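Local atomic coordinates of cytosolic IMP-GMP specific 5'-nucleotidase (Legionella pneumophila subsp. pneumophila, PDB entry 4OHF), a protein that probably hydrolyses the 5'-phosphate of purine nucleoside monophosphates such as IMP and GMP, using a bound magnesium ion. Residues N13-K18 with S441-F446; I186-V191 with K433-L438. One frame throughout, in Å; residues are numbered along the deposited sequence.

Interaction 1: residues N13-K18 with S441-F446; sequences NMRKIK and SPMTYF
Met14 and Phe446 make the buried half of this contact, Met14 CG lying 3.7 Å from CE2 of the phenyl ring. Met14 N donates to Thr444 O (3.1 Å, N-H...O 146°), the one hydrogen bond between the two segments. The methyl CG2 of Thr444 covers a face of the Phe446 ring, and Phe198 of helix 189-200 and Leu299 of strand 298-302 pack on Met14. Asn13 and Tyr445 form a non-hydrogen-bonded antiparallel pair with both side chains on one face. Asn13 has CG anti to its own nitrogen (chi1 -174°), which sets the amide against CD1 and CE1 of the tyrosine, crossing at about a right angle, the planes 50° apart. On the looser outer side the exposed Arg15 folds back over Met443: its CD sits 3.6 Å from Met443 SD, and Met443 CB lies over the centre of one guanidinium face. Thr444 N and OG1 both donate to Ser441 O, closing the 441-444 turn on itself. Lys203 NZ bonds Met14 O and Pro442 O, while Lys351 of the second subunit reaches Tyr445 O. The Asn13-Tyr445 pair belongs to the small antiparallel sheet of strands 12-13 and 445-446, followed by a 3-10 turn packed on the 441-444 turn.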
ATOM      1  N   ASN B  13      19.224  28.159 -12.355  1.00 47.17           N
ATOM      2  CA  ASN B  13      20.358  28.939 -12.841  1.00 48.56           C
ATOM      3  C   ASN B  13      20.965  28.206 -14.036  1.00 47.98           C
ATOM      4  O   ASN B  13      21.776  27.312 -13.861  1.00 47.27           O
ATOM      5  CB  ASN B  13      21.370  29.069 -11.697  1.00 49.53           C
ATOM      6  CG  ASN B  13      22.533  29.973 -12.028  1.00 50.70           C
ATOM      7  OD1 ASN B  13      22.539  30.662 -13.050  1.00 48.95           O
ATOM      8  ND2 ASN B  13      23.529  29.982 -11.148  1.00 53.06           N
ATOM      9  N   MET B  14      20.571  28.571 -15.250  1.00 49.65           N
ATOM     10  CA  MET B  14      21.096  27.880 -16.429  1.00 52.85           C
ATOM     11  C   MET B  14      22.621  27.873 -16.493  1.00 54.86           C
ATOM     12  O   MET B  14      23.215  26.986 -17.106  1.00 54.39           O
ATOM     13  CB  MET B  14      20.536  28.483 -17.720  1.00 52.61           C
ATOM     14  CG  MET B  14      19.083  28.139 -18.009  1.00 54.81           C
ATOM     15  SD  MET B  14      18.694  26.370 -18.009  1.00 56.44           S
ATOM     16  CE  MET B  14      19.158  25.910 -19.673  1.00 52.10           C
ATOM     17  N   ARG B  15      23.244  28.862 -15.860  1.00 56.80           N
ATOM     18  CA  ARG B  15      24.698  28.975 -15.835  1.00 57.98           C
ATOM     19  C   ARG B  15      25.314  27.732 -15.209  1.00 57.15           C
ATOM     20  O   ARG B  15      26.364  27.265 -15.649  1.00 58.65           O
ATOM     21  CB  ARG B  15      25.110  30.218 -15.033  1.00 61.22           C
ATOM     22  CG  ARG B  15      26.609  30.341 -14.743  1.00 65.00           C
ATOM     23  CD  ARG B  15      27.291  31.392 -15.613  1.00 66.32           C
ATOM     24  NE  ARG B  15      26.675  32.711 -15.472  1.00 66.31           N
ATOM     25  CZ  ARG B  15      27.109  33.804 -16.095  1.00 66.91           C
ATOM     26  NH1 ARG B  15      28.166  33.734 -16.895  1.00 66.85           N
ATOM     27  NH2 ARG B  15      26.477  34.962 -15.934  1.00 65.01           N
ATOM     28  N   LYS B  16      24.646  27.193 -14.192  1.00 55.67           N
ATOM     29  CA  LYS B  16      25.138  26.014 -13.487  1.00 54.04           C
ATOM     30  C   LYS B  16      24.679  24.688 -14.077  1.00 51.35           C
ATOM     31  O   LYS B  16      24.906  23.629 -13.493  1.00 51.80           O
ATOM     32  CB  LYS B  16      24.753  26.085 -12.004  1.00 55.46           C
ATOM     33  CG  LYS B  16      25.429  27.218 -11.229  1.00 57.66           C
ATOM     34  CD  LYS B  16      25.146  27.109  -9.723  1.00 60.89           C
ATOM     35  CE  LYS B  16      25.818  28.230  -8.906  1.00 62.38           C
ATOM     36  NZ  LYS B  16      27.318  28.243  -9.029  1.00 61.62           N
ATOM     37  N   ILE B  17      24.031  24.748 -15.234  1.00 48.20           N
ATOM     38  CA  ILE B  17      23.564  23.544 -15.911  1.00 45.15           C
ATOM     39  C   ILE B  17      24.598  23.134 -16.958  1.00 44.41           C
ATOM     40  O   ILE B  17      24.889  23.888 -17.887  1.00 41.04           O
ATOM     41  CB  ILE B  17      22.198  23.783 -16.607  1.00 43.88           C
ATOM     42  CG1 ILE B  17      21.101  23.911 -15.557  1.00 41.83           C
ATOM     43  CG2 ILE B  17      21.881  22.642 -17.574  1.00 41.02           C
ATOM     44  CD1 ILE B  17      20.942  22.686 -14.682  1.00 39.78           C
ATOM     45  N   LYS B  18      25.141  21.932 -16.816  1.00 43.71           N
ATOM     46  CA  LYS B  18      26.161  21.478 -17.746  1.00 45.80           C
ATOM     47  C   LYS B  18      25.630  20.666 -18.921  1.00 45.36           C
ATOM     48  O   LYS B  18      26.100  20.806 -20.052  1.00 45.14           O
ATOM     49  CB  LYS B  18      27.233  20.678 -16.996  1.00 47.72           C
ATOM     50  CG  LYS B  18      28.065  21.493 -16.023  1.00 48.04           C
ATOM     51  CD  LYS B  18      29.067  20.587 -15.317  1.00 52.46           C
ATOM     52  CE  LYS B  18      29.928  21.340 -14.303  1.00 53.35           C
ATOM     53  NZ  LYS B  18      30.774  20.380 -13.511  1.00 56.70           N
ATOM     54  N   SER B 441      19.244  33.301 -23.156  1.00 48.21           N
ATOM     55  CA  SER B 441      20.670  33.212 -22.878  1.00 48.75           C
ATOM     56  C   SER B 441      20.991  31.915 -22.150  1.00 48.59           C
ATOM     57  O   SER B 441      20.383  31.601 -21.132  1.00 48.60           O
ATOM     58  CB  SER B 441      21.093  34.392 -22.009  1.00 48.53           C
ATOM     59  OG  SER B 441      22.413  34.217 -21.539  1.00 53.64           O
ATOM     60  N   PRO B 442      21.948  31.138 -22.662  1.00 48.90           N
ATOM     61  CA  PRO B 442      22.279  29.892 -21.973  1.00 49.29           C
ATOM     62  C   PRO B 442      22.895  30.137 -20.595  1.00 50.03           C
ATOM     63  O   PRO B 442      23.457  29.226 -20.003  1.00 50.02           O
ATOM     64  CB  PRO B 442      23.247  29.211 -22.937  1.00 48.75           C
ATOM     65  CG  PRO B 442      23.873  30.358 -23.652  1.00 49.52           C
ATOM     66  CD  PRO B 442      22.716  31.270 -23.910  1.00 49.01           C
ATOM     67  N   MET B 443      22.782  31.372 -20.098  1.00 51.36           N
ATOM     68  CA  MET B 443      23.312  31.751 -18.777  1.00 52.94           C
ATOM     69  C   MET B 443      22.185  32.309 -17.895  1.00 52.15           C
ATOM     70  O   MET B 443      22.381  32.581 -16.704  1.00 51.61           O
ATOM     71  CB  MET B 443      24.413  32.825 -18.911  1.00 55.88           C
ATOM     72  CG  MET B 443      25.664  32.424 -19.722  1.00 60.65           C
ATOM     73  SD  MET B 443      26.570  30.987 -19.080  1.00 67.64           S
ATOM     74  CE  MET B 443      27.535  30.457 -20.542  1.00 65.13           C
ATOM     75  N   THR B 444      21.013  32.483 -18.509  1.00 50.20           N
ATOM     76  CA  THR B 444      19.810  33.010 -17.869  1.00 46.24           C
ATOM     77  C   THR B 444      19.498  32.455 -16.478  1.00 45.67           C
ATOM     78  O   THR B 444      19.495  31.248 -16.269  1.00 44.51           O
ATOM     79  CB  THR B 444      18.576  32.733 -18.744  1.00 45.31           C
ATOM     80  OG1 THR B 444      18.786  33.269 -20.060  1.00 46.70           O
ATOM     81  CG2 THR B 444      17.347  33.357 -18.136  1.00 44.42           C
ATOM     82  N   TYR B 445      19.233  33.341 -15.525  1.00 44.53           N
ATOM     83  CA  TYR B 445      18.866  32.896 -14.182  1.00 44.15           C
ATOM     84  C   TYR B 445      17.343  33.076 -14.125  1.00 44.82           C
ATOM     85  O   TYR B 445      16.850  34.209 -14.057  1.00 46.31           O
ATOM     86  CB  TYR B 445      19.529  33.764 -13.109  1.00 41.30           C
ATOM     87  CG  TYR B 445      19.396  33.244 -11.684  1.00 40.03           C
ATOM     88  CD1 TYR B 445      20.441  32.545 -11.079  1.00 39.53           C
ATOM     89  CD2 TYR B 445      18.238  33.474 -10.931  1.00 40.12           C
ATOM     90  CE1 TYR B 445      20.349  32.093  -9.757  1.00 38.57           C
ATOM     91  CE2 TYR B 445      18.131  33.022  -9.609  1.00 38.61           C
ATOM     92  CZ  TYR B 445      19.198  32.329  -9.027  1.00 40.97           C
ATOM     93  OH  TYR B 445      19.118  31.872  -7.723  1.00 39.95           O
ATOM     94  N   PHE B 446      16.611  31.967 -14.174  1.00 43.05           N
ATOM     95  CA  PHE B 446      15.158  31.989 -14.140  1.00 43.12           C
ATOM     96  C   PHE B 446      14.578  32.066 -12.727  1.00 45.15           C
ATOM     97  O   PHE B 446      14.889  31.232 -11.868  1.00 46.58           O
ATOM     98  CB  PHE B 446      14.603  30.739 -14.829  1.00 41.41           C
ATOM     99  CG  PHE B 446      14.774  30.730 -16.327  1.00 41.47           C
ATOM    100  CD1 PHE B 446      14.069  31.619 -17.134  1.00 39.94           C
ATOM    101  CD2 PHE B 446      15.618  29.814 -16.937  1.00 41.76           C
ATOM    102  CE1 PHE B 446      14.204  31.588 -18.523  1.00 38.88           C
ATOM    103  CE2 PHE B 446      15.754  29.780 -18.328  1.00 40.67           C
ATOM    104  CZ  PHE B 446      15.047  30.667 -19.114  1.00 39.44           C
TER

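Interaction 2: residues I186-V191 with K433-L438; sequences IREKEV and KLSDLL
Glu188 reaches across to the start of helix 434-438 with its chain fully extended (chi1 172°, chi2 -177°), which carries the carboxylate well away from the backbone. CB and CG serve as the spacer; CD comes to 3.8 Å from Ser435 CB, and the two oxygens then divide the work. OE1 accepts from Ser435 OG at 2.4 Å, a separation too short to be taken literally at this resolution, and lies 3.7 Å from Lys433 CE. OE2 takes a hydrogen bond from a water (3.0 Å) that in turn accepts from Ser435 N, and it also pairs with Arg30 NE. If the short bond is real, one carboxylate would hold Ser435 by its hydroxyl and, through the water, by its amide. The charged tip of Lys433 turns away instead: NZ makes a salt bridge with Asp436 OD2 (3.2 Å), on the syn side of the carboxylate. The remaining touches are by carbon atoms: Glu190 CB is 3.9 Å from Ser435 CB, and Leu438 CD1 lies on the carbonyl oxygen of Val191. The contact joins the starts of two helices, 189-200 and 434-438, in the HAD-like domain, with the Lys433 side chain about 12 Å from the magnesium ion. At the first turn of 434-438, Asp436 OD1 accepts from Lys433 N, met from above the carboxylate plane, as in one half of a capping box.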
ATOM      1  N   ILE B 186       7.077  18.958 -38.198  1.00 46.23           N
ATOM      2  CA  ILE B 186       7.287  20.357 -38.514  1.00 47.04           C
ATOM      3  C   ILE B 186       8.764  20.693 -38.363  1.00 48.60           C
ATOM      4  O   ILE B 186       9.391  20.346 -37.367  1.00 48.08           O
ATOM      5  CB  ILE B 186       6.479  21.269 -37.556  1.00 47.15           C
ATOM      6  CG1 ILE B 186       4.988  21.020 -37.714  1.00 47.88           C
ATOM      7  CG2 ILE B 186       6.760  22.720 -37.847  1.00 46.70           C
ATOM      8  CD1 ILE B 186       4.148  21.762 -36.707  1.00 46.41           C
ATOM      9  N   ARG B 187       9.316  21.366 -39.362  1.00 51.06           N
ATOM     10  CA  ARG B 187      10.715  21.774 -39.334  1.00 53.82           C
ATOM     11  C   ARG B 187      10.809  23.215 -38.849  1.00 55.13           C
ATOM     12  O   ARG B 187       9.915  24.023 -39.086  1.00 56.56           O
ATOM     13  CB  ARG B 187      11.316  21.649 -40.727  1.00 56.04           C
ATOM     14  CG  ARG B 187      11.550  20.210 -41.163  1.00 57.98           C
ATOM     15  CD  ARG B 187      11.593  20.098 -42.679  1.00 61.01           C
ATOM     16  NE  ARG B 187      12.567  19.106 -43.124  1.00 60.81           N
ATOM     17  CZ  ARG B 187      12.739  18.751 -44.392  1.00 61.48           C
ATOM     18  NH1 ARG B 187      11.993  19.306 -45.344  1.00 61.05           N
ATOM     19  NH2 ARG B 187      13.666  17.853 -44.706  1.00 59.63           N
ATOM     20  N   GLU B 188      11.889  23.541 -38.160  1.00 56.91           N
ATOM     21  CA  GLU B 188      12.047  24.886 -37.630  1.00 57.67           C
ATOM     22  C   GLU B 188      13.515  25.248 -37.521  1.00 57.61           C
ATOM     23  O   GLU B 188      14.234  24.691 -36.694  1.00 58.97           O
ATOM     24  CB  GLU B 188      11.374  24.985 -36.247  1.00 57.18           C
ATOM     25  CG  GLU B 188      11.640  26.292 -35.488  1.00 58.74           C
ATOM     26  CD  GLU B 188      11.022  26.315 -34.088  1.00 59.54           C
ATOM     27  OE1 GLU B 188      11.235  27.309 -33.361  1.00 59.95           O
ATOM     28  OE2 GLU B 188      10.323  25.347 -33.716  1.00 57.14           O
ATOM     29  N   LYS B 189      13.954  26.180 -38.358  1.00 56.70           N
ATOM     30  CA  LYS B 189      15.340  26.631 -38.345  1.00 56.80           C
ATOM     31  C   LYS B 189      15.804  27.041 -36.949  1.00 54.64           C
ATOM     32  O   LYS B 189      16.889  26.671 -36.513  1.00 54.73           O
ATOM     33  CB  LYS B 189      15.519  27.813 -39.309  1.00 58.49           C
ATOM     34  CG  LYS B 189      16.909  28.446 -39.265  1.00 63.16           C
ATOM     35  CD  LYS B 189      17.195  29.387 -40.446  1.00 65.17           C
ATOM     36  CE  LYS B 189      16.281  30.618 -40.470  1.00 67.13           C
ATOM     37  NZ  LYS B 189      14.850  30.286 -40.745  1.00 66.96           N
ATOM     38  N   GLU B 190      14.976  27.794 -36.248  1.00 53.30           N
ATOM     39  CA  GLU B 190      15.326  28.259 -34.915  1.00 54.20           C
ATOM     40  C   GLU B 190      15.883  27.173 -33.982  1.00 53.29           C
ATOM     41  O   GLU B 190      16.826  27.424 -33.230  1.00 53.07           O
ATOM     42  CB  GLU B 190      14.113  28.932 -34.264  1.00 56.80           C
ATOM     43  CG  GLU B 190      13.635  30.236 -34.933  1.00 59.40           C
ATOM     44  CD  GLU B 190      13.164  30.060 -36.391  1.00 62.97           C
ATOM     45  OE1 GLU B 190      12.347  29.156 -36.684  1.00 61.17           O
ATOM     46  OE2 GLU B 190      13.610  30.848 -37.254  1.00 65.23           O
ATOM     47  N   VAL B 191      15.311  25.973 -34.023  1.00 51.16           N
ATOM     48  CA  VAL B 191      15.773  24.891 -33.159  1.00 49.46           C
ATOM     49  C   VAL B 191      17.260  24.652 -33.352  1.00 49.33           C
ATOM     50  O   VAL B 191      18.012  24.609 -32.384  1.00 48.56           O
ATOM     51  CB  VAL B 191      15.017  23.556 -33.428  1.00 49.13           C
ATOM     52  CG1 VAL B 191      15.700  22.415 -32.698  1.00 46.28           C
ATOM     53  CG2 VAL B 191      13.581  23.665 -32.969  1.00 45.45           C
ATOM     54  N   LYS B 433       7.301  25.793 -26.844  1.00 36.51           N
ATOM     55  CA  LYS B 433       8.214  24.970 -27.636  1.00 35.19           C
ATOM     56  C   LYS B 433       9.682  25.229 -27.297  1.00 34.35           C
ATOM     57  O   LYS B 433      10.056  26.303 -26.840  1.00 33.09           O
ATOM     58  CB  LYS B 433       7.972  25.186 -29.142  1.00 36.35           C
ATOM     59  CG  LYS B 433       8.173  26.616 -29.625  1.00 35.59           C
ATOM     60  CD  LYS B 433       7.966  26.720 -31.122  1.00 38.97           C
ATOM     61  CE  LYS B 433       8.137  28.148 -31.589  1.00 37.86           C
ATOM     62  NZ  LYS B 433       7.250  29.013 -30.770  1.00 44.58           N
ATOM     63  N   LEU B 434      10.510  24.226 -27.536  1.00 34.33           N
ATOM     64  CA  LEU B 434      11.933  24.275 -27.239  1.00 35.80           C
ATOM     65  C   LEU B 434      12.711  25.511 -27.711  1.00 37.98           C
ATOM     66  O   LEU B 434      13.576  26.024 -26.979  1.00 37.93           O
ATOM     67  CB  LEU B 434      12.584  23.019 -27.797  1.00 35.58           C
ATOM     68  CG  LEU B 434      14.060  22.787 -27.516  1.00 36.80           C
ATOM     69  CD1 LEU B 434      14.330  22.692 -25.992  1.00 38.04           C
ATOM     70  CD2 LEU B 434      14.446  21.499 -28.207  1.00 35.53           C
ATOM     71  N   SER B 435      12.431  25.994 -28.920  1.00 36.91           N
ATOM     72  CA  SER B 435      13.163  27.153 -29.416  1.00 37.22           C
ATOM     73  C   SER B 435      12.854  28.369 -28.538  1.00 37.36           C
ATOM     74  O   SER B 435      13.601  29.349 -28.533  1.00 36.16           O
ATOM     75  CB  SER B 435      12.813  27.433 -30.888  1.00 37.11           C
ATOM     76  OG  SER B 435      11.466  27.842 -31.041  1.00 36.83           O
ATOM     77  N   ASP B 436      11.749  28.314 -27.799  1.00 37.46           N
ATOM     78  CA  ASP B 436      11.415  29.416 -26.903  1.00 37.18           C
ATOM     79  C   ASP B 436      12.561  29.467 -25.890  1.00 36.62           C
ATOM     80  O   ASP B 436      13.162  30.511 -25.648  1.00 37.13           O
ATOM     81  CB  ASP B 436      10.073  29.171 -26.194  1.00 36.73           C
ATOM     82  CG  ASP B 436       8.871  29.332 -27.129  1.00 40.48           C
ATOM     83  OD1 ASP B 436       7.749  28.904 -26.747  1.00 40.48           O
ATOM     84  OD2 ASP B 436       9.047  29.884 -28.246  1.00 38.53           O
ATOM     85  N   LEU B 437      12.886  28.324 -25.314  1.00 36.70           N
ATOM     86  CA  LEU B 437      13.980  28.280 -24.363  1.00 37.74           C
ATOM     87  C   LEU B 437      15.327  28.563 -25.034  1.00 38.26           C
ATOM     88  O   LEU B 437      16.088  29.412 -24.566  1.00 39.40           O
ATOM     89  CB  LEU B 437      14.031  26.919 -23.665  1.00 35.54           C
ATOM     90  CG  LEU B 437      15.251  26.701 -22.768  1.00 37.59           C
ATOM     91  CD1 LEU B 437      15.257  27.739 -21.660  1.00 38.68           C
ATOM     92  CD2 LEU B 437      15.224  25.298 -22.194  1.00 36.37           C
ATOM     93  N   LEU B 438      15.621  27.873 -26.133  1.00 38.60           N
ATOM     94  CA  LEU B 438      16.916  28.042 -26.789  1.00 40.58           C
ATOM     95  C   LEU B 438      17.187  29.440 -27.321  1.00 42.27           C
ATOM     96  O   LEU B 438      18.301  29.745 -27.732  1.00 42.99           O
ATOM     97  CB  LEU B 438      17.081  27.016 -27.910  1.00 39.55           C
ATOM     98  CG  LEU B 438      16.963  25.548 -27.490  1.00 39.58           C
ATOM     99  CD1 LEU B 438      17.060  24.666 -28.719  1.00 39.76           C
ATOM    100  CD2 LEU B 438      18.048  25.201 -26.497  1.00 40.88           C
TER
HETATM  101  O   HOH W   1      10.814  24.168 -31.012  1.00 39.10           O

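How the interactions relate
Both contacts tie the C-terminal region of the chain to earlier parts of the same HAD-like domain, and helix 434-438 and strand 445-446 follow one another in sequence. Interaction 2 is buried and mainly polar, built round a carboxylate, a hydroxyl and a water. Interaction 1 is only partly buried, a short backbone pairing with an apolar inner side and an arginine-methionine outer side. Helix 189-200 serves both: its first turn lies in interaction 2, while its Phe198 packs on Met14 of interaction 1. The centres are 18 Å apart, yet Phe446 CZ meets Leu437 CD1 at 3.9 Å. Both also touch the second subunit.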